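Local coordinates for hypothetical protein PA4535 (PDB 1Y0K), which is of unknown function but belongs to a family of putative endonucleases in the PD-(D/E)XK clan, so it may act on nucleic acids, at residues W169-M174 against E191-N196; P159-Y164 against V182-S187. All coordinates share one frame; numbering follows the deposited sequence.

Contact 1 of 2, residues W169-M174 against E191-N196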
# COMPACT_ATOMS: atom_id res chain seq x y z
N TRP A 169 3.97 10.02 10.14
CA TRP A 169 4.73 8.99 9.40
C TRP A 169 5.80 9.60 8.50
O TRP A 169 5.63 10.70 7.99
CB TRP A 169 3.80 8.14 8.51
CG TRP A 169 2.50 7.79 9.14
CD1 TRP A 169 1.25 8.21 8.73
CD2 TRP A 169 2.30 6.97 10.29
NE1 TRP A 169 0.29 7.67 9.56
CE2 TRP A 169 0.90 6.92 10.53
CE3 TRP A 169 3.16 6.27 11.15
CZ2 TRP A 169 0.35 6.19 11.58
CZ3 TRP A 169 2.61 5.56 12.20
CH2 TRP A 169 1.22 5.52 12.41
N ARG A 170 6.89 8.86 8.27
CA ARG A 170 7.92 9.32 7.35
C ARG A 170 7.44 9.33 5.89
O ARG A 170 7.79 10.21 5.10
CB ARG A 170 9.17 8.46 7.46
CG ARG A 170 10.32 9.04 6.63
CD ARG A 170 11.64 8.44 7.00
NE ARG A 170 11.75 7.03 6.63
CZ ARG A 170 12.81 6.29 6.91
NH1 ARG A 170 13.82 6.83 7.58
NH2 ARG A 170 12.85 5.01 6.56
N SER A 171 6.63 8.33 5.55
CA SER A 171 6.08 8.18 4.21
C SER A 171 4.84 7.29 4.27
O SER A 171 4.61 6.58 5.25
CB SER A 171 7.13 7.59 3.25
OG SER A 171 7.37 6.20 3.51
N LEU A 172 4.03 7.36 3.21
CA LEU A 172 2.85 6.52 3.11
C LEU A 172 2.69 6.20 1.65
O LEU A 172 2.71 7.10 0.81
CB LEU A 172 1.61 7.26 3.62
CG LEU A 172 0.24 6.57 3.42
CD1 LEU A 172 0.16 5.21 4.12
CD2 LEU A 172 -0.87 7.48 3.90
N SER A 173 2.53 4.92 1.37
CA SER A 173 2.36 4.41 0.01
C SER A 173 1.24 3.40 -0.01
O SER A 173 0.92 2.80 1.02
CB SER A 173 3.65 3.77 -0.49
OG SER A 173 4.75 4.67 -0.41
N MSE A 174 0.64 3.22 -1.19
CA MSE A 174 -0.38 2.19 -1.42
C MSE A 174 0.02 1.30 -2.59
O MSE A 174 0.63 1.75 -3.57
CB MSE A 174 -1.73 2.81 -1.77
CG MSE A 174 -2.38 3.71 -0.74
SE MSE A 174 -3.92 4.42 -1.46
CE MSE A 174 -3.31 5.34 -2.83
N GLU A 191 15.40 7.28 -1.07
CA GLU A 191 15.30 8.01 -2.32
C GLU A 191 14.30 7.39 -3.31
O GLU A 191 13.63 8.13 -4.04
CB GLU A 191 16.69 8.15 -2.95
CG GLU A 191 16.73 8.99 -4.20
CD GLU A 191 17.92 8.66 -5.06
OE1 GLU A 191 18.29 7.46 -5.11
OE2 GLU A 191 18.49 9.58 -5.68
N PHE A 192 14.17 6.06 -3.31
CA PHE A 192 13.23 5.40 -4.22
C PHE A 192 11.77 5.79 -3.96
O PHE A 192 10.97 5.82 -4.88
CB PHE A 192 13.43 3.87 -4.30
CG PHE A 192 13.01 3.11 -3.07
CD1 PHE A 192 11.68 2.71 -2.89
CD2 PHE A 192 13.95 2.77 -2.09
CE1 PHE A 192 11.29 2.00 -1.75
CE2 PHE A 192 13.57 2.05 -0.94
CZ PHE A 192 12.24 1.67 -0.77
N LEU A 193 11.45 6.11 -2.71
CA LEU A 193 10.13 6.66 -2.40
C LEU A 193 9.97 8.08 -2.93
O LEU A 193 9.00 8.39 -3.62
CB LEU A 193 9.87 6.59 -0.89
CG LEU A 193 9.70 5.17 -0.34
CD1 LEU A 193 9.60 5.18 1.18
CD2 LEU A 193 8.49 4.47 -0.97
N ARG A 194 10.93 8.94 -2.61
CA ARG A 194 10.88 10.34 -3.02
C ARG A 194 10.84 10.51 -4.53
O ARG A 194 10.12 11.36 -5.05
CB ARG A 194 12.04 11.12 -2.39
CG ARG A 194 11.77 11.40 -0.91
CD ARG A 194 12.81 12.29 -0.26
NE ARG A 194 14.10 11.61 -0.19
CZ ARG A 194 15.13 11.88 -0.99
NH1 ARG A 194 15.02 12.82 -1.92
NH2 ARG A 194 16.26 11.20 -0.86
N ALA A 195 11.58 9.64 -5.22
CA ALA A 195 11.65 9.64 -6.69
C ALA A 195 10.32 9.36 -7.38
O ALA A 195 10.13 9.72 -8.54
CB ALA A 195 12.69 8.63 -7.15
N ASN A 196 9.39 8.75 -6.66
CA ASN A 196 8.11 8.34 -7.23
C ASN A 196 6.89 9.17 -6.80
O ASN A 196 5.77 8.79 -7.03
CB ASN A 196 7.89 6.85 -6.98
CG ASN A 196 8.76 6.00 -7.86
OD1 ASN A 196 8.46 5.81 -9.03
ND2 ASN A 196 9.86 5.52 -7.32
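Leu193 meets Ser171 and Ser173 with its two methyl branches, one for each serine. Van der Waals contact between the methyls and the serine hydroxyls carries the contact: CD1 lies 3.4 Å from Ser171 OG and 4.0 Å from Ser171 CB, while CD2 sits 3.8 Å from Ser173 OG. The branch point is brought to the strand by the first torsion of Leu193, which sets CG opposite the carbonyl carbon and beside the backbone N (chi1 -68°), and the fork then spans two serines that project from the same face of strand 171-175. The side chain between them, Leu172, points away from the helix. The backbones stay well apart, with the CA atoms of Ser171 and Leu193 7.9 Å from each other, and only 102 Å² is buried in all.

Polar bonds run beside this packing rather than through it. Ser171 OG is hydrogen-bonded to Asp140 OD1 of the neighbouring parallel strand, and Arg170 forms a salt bridge to the other carboxylate oxygen, so Asp140 ties the start of strand 171-175 to strand 140-146. Leu193 also touches Asp140. On the helical side, Asn196 ND2 donates to Phe192 O over 2.7 Å, the acceptor lying within 3° of the Asn196 amide plane; this nearly straight bond (159° at the hydrogen) folds the amide back over the turn carrying Leu193.

The segments share no hydrogen bond. Val182 and Ala185 of strand 179-185 also pack on Leu193; between these two segments the fit is made by its fork over the two buried serines, where Ser171 spends its hydroxyl on Asp140 and presents the helix with a small surface.

Contact 2 of 2, residues P159-Y164 against V182-S187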
# COMPACT_ATOMS: atom_id res chain seq x y z
N PRO A 159 -6.22 13.80 -3.57
CA PRO A 159 -6.09 15.03 -2.81
C PRO A 159 -4.89 14.93 -1.86
O PRO A 159 -4.44 13.81 -1.56
CB PRO A 159 -7.40 15.10 -2.03
CG PRO A 159 -7.80 13.69 -1.85
CD PRO A 159 -7.36 12.98 -3.10
N PRO A 160 -4.36 16.08 -1.41
CA PRO A 160 -3.30 16.05 -0.40
C PRO A 160 -3.71 15.18 0.79
O PRO A 160 -4.84 15.30 1.27
CB PRO A 160 -3.19 17.51 0.05
CG PRO A 160 -3.61 18.30 -1.15
CD PRO A 160 -4.69 17.47 -1.81
N PRO A 161 -2.82 14.27 1.23
CA PRO A 161 -3.10 13.38 2.36
C PRO A 161 -2.85 14.05 3.71
O PRO A 161 -2.02 13.58 4.50
CB PRO A 161 -2.11 12.23 2.13
CG PRO A 161 -0.94 12.87 1.50
CD PRO A 161 -1.49 14.02 0.66
N THR A 162 -3.61 15.11 3.99
CA THR A 162 -3.33 15.97 5.15
C THR A 162 -3.47 15.27 6.50
O THR A 162 -2.65 15.47 7.40
CB THR A 162 -4.20 17.25 5.13
OG1 THR A 162 -5.58 16.88 5.18
CG2 THR A 162 -3.95 18.07 3.85
N GLU A 163 -4.51 14.45 6.66
CA GLU A 163 -4.70 13.76 7.93
C GLU A 163 -3.53 12.83 8.19
O GLU A 163 -3.07 12.70 9.32
CB GLU A 163 -6.02 12.98 7.97
CG GLU A 163 -6.32 12.43 9.37
CD GLU A 163 -7.54 11.54 9.46
OE1 GLU A 163 -8.42 11.57 8.57
OE2 GLU A 163 -7.63 10.79 10.45
N TYR A 164 -3.04 12.19 7.14
CA TYR A 164 -2.00 11.18 7.31
C TYR A 164 -0.63 11.85 7.51
O TYR A 164 0.19 11.36 8.29
CB TYR A 164 -1.99 10.19 6.13
CG TYR A 164 -3.35 9.59 5.83
CD1 TYR A 164 -4.30 9.35 6.85
CD2 TYR A 164 -3.71 9.27 4.53
CE1 TYR A 164 -5.55 8.81 6.56
CE2 TYR A 164 -4.96 8.73 4.23
CZ TYR A 164 -5.87 8.50 5.24
OH TYR A 164 -7.10 7.97 4.92
N VAL A 182 3.04 6.31 -4.26
CA VAL A 182 3.62 6.91 -3.06
C VAL A 182 2.80 8.18 -2.78
O VAL A 182 2.79 9.11 -3.59
CB VAL A 182 5.12 7.26 -3.28
CG1 VAL A 182 5.71 7.95 -2.04
CG2 VAL A 182 5.92 6.00 -3.62
N LEU A 183 2.09 8.19 -1.65
CA LEU A 183 1.23 9.34 -1.30
C LEU A 183 2.02 10.53 -0.80
O LEU A 183 1.74 11.67 -1.19
CB LEU A 183 0.15 8.97 -0.28
CG LEU A 183 -0.86 7.89 -0.69
CD1 LEU A 183 -1.99 7.81 0.32
CD2 LEU A 183 -1.42 8.17 -2.08
N PHE A 184 3.00 10.27 0.07
CA PHE A 184 3.94 11.29 0.51
C PHE A 184 5.20 10.64 1.03
O PHE A 184 5.20 9.48 1.42
CB PHE A 184 3.32 12.25 1.55
CG PHE A 184 3.10 11.64 2.93
CD1 PHE A 184 4.14 11.58 3.86
CD2 PHE A 184 1.83 11.19 3.31
CE1 PHE A 184 3.93 11.05 5.14
CE2 PHE A 184 1.61 10.68 4.59
CZ PHE A 184 2.65 10.60 5.50
N ALA A 185 6.30 11.40 1.03
CA ALA A 185 7.54 10.91 1.60
C ALA A 185 8.39 12.10 2.00
O ALA A 185 8.65 12.98 1.18
CB ALA A 185 8.28 10.04 0.60
N HIS A 186 8.76 12.14 3.28
CA HIS A 186 9.56 13.24 3.81
C HIS A 186 11.00 13.16 3.32
O HIS A 186 11.46 12.12 2.85
CB HIS A 186 9.53 13.27 5.33
CG HIS A 186 8.26 13.81 5.91
ND1 HIS A 186 8.03 15.16 6.06
CD2 HIS A 186 7.17 13.18 6.39
CE1 HIS A 186 6.84 15.34 6.60
NE2 HIS A 186 6.30 14.15 6.81
N SER A 187 11.73 14.26 3.46
CA SER A 187 13.11 14.35 2.97
C SER A 187 14.02 13.21 3.44
O SER A 187 14.94 12.81 2.71
CB SER A 187 13.71 15.72 3.34
OG SER A 187 13.85 15.84 4.75
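Phe184 pushes its ring into the angle between Pro161 and the first turn of helix 162-166, and this ring is the principal bump of the contact. One ring carbon, CD2, comes within 3.7 Å of Pro161 CG, the two side chains crossing obliquely. Further out, CE2 lies 3.9 Å from Tyr164 CB, and CZ reaches 3.8 Å from the carbonyl oxygen Tyr164 O. Pro161 and then the backbone and CB of Tyr164 thus line the hollow in succession along the CD2-CE2-CZ margin. Phe184 takes a first torsion that sets CG between its backbone N and carbonyl carbon (chi1 72°), which swings the ring across to that opening.

Pro161 answers with a smaller knob. Its CG approaches the dip between Leu183 and Phe184, 4.0 Å from Leu183 O and 4.4 Å from Leu183 CB. That both neighbours turn toward the proline follows from a classic beta bulge in the antiparallel pair of strands 171-175 and 179-185: Leu183 and Phe184 together face Leu172, and Leu183 has the helix-like backbone angles (phi -76°, psi -44°) expected of the first bulge residue.

The proline knob is itself presented by a bend. Pro161 is the centre of an inverse gamma turn, with a weak bond of 3.0 Å from Thr162 N to Pro160 O, and occupies the N-cap position of helix 162-166. Leu172 and Trp169 also touch Phe184. The Tyr164 ring runs on away from Phe184, and its OH is hydrogen-bonded to Gln115 O of helix 111-116.

The contacts take neighbouring antiparallel strands, 171-175 in contact 1 and 179-185 in contact 2, and cover opposite faces of the sheet. Contact 1 uses the face bearing alternate serines and meets the short helix 191-194; contact 2 uses the face carrying Leu183, Phe184 and Leu172 and meets the start of helix 162-166. Their centres are 9 Å apart, and backbone pairing joins them directly, as in the 2.8 Å approach of Leu172 O to Leu183 N. All touching residues of contact 1 are buried, yet it covers the smaller area and borders a charged network. Contact 2, only partly buried, covers 197 Å² and is richer in carbon surface, joining an aromatic ring and a proline.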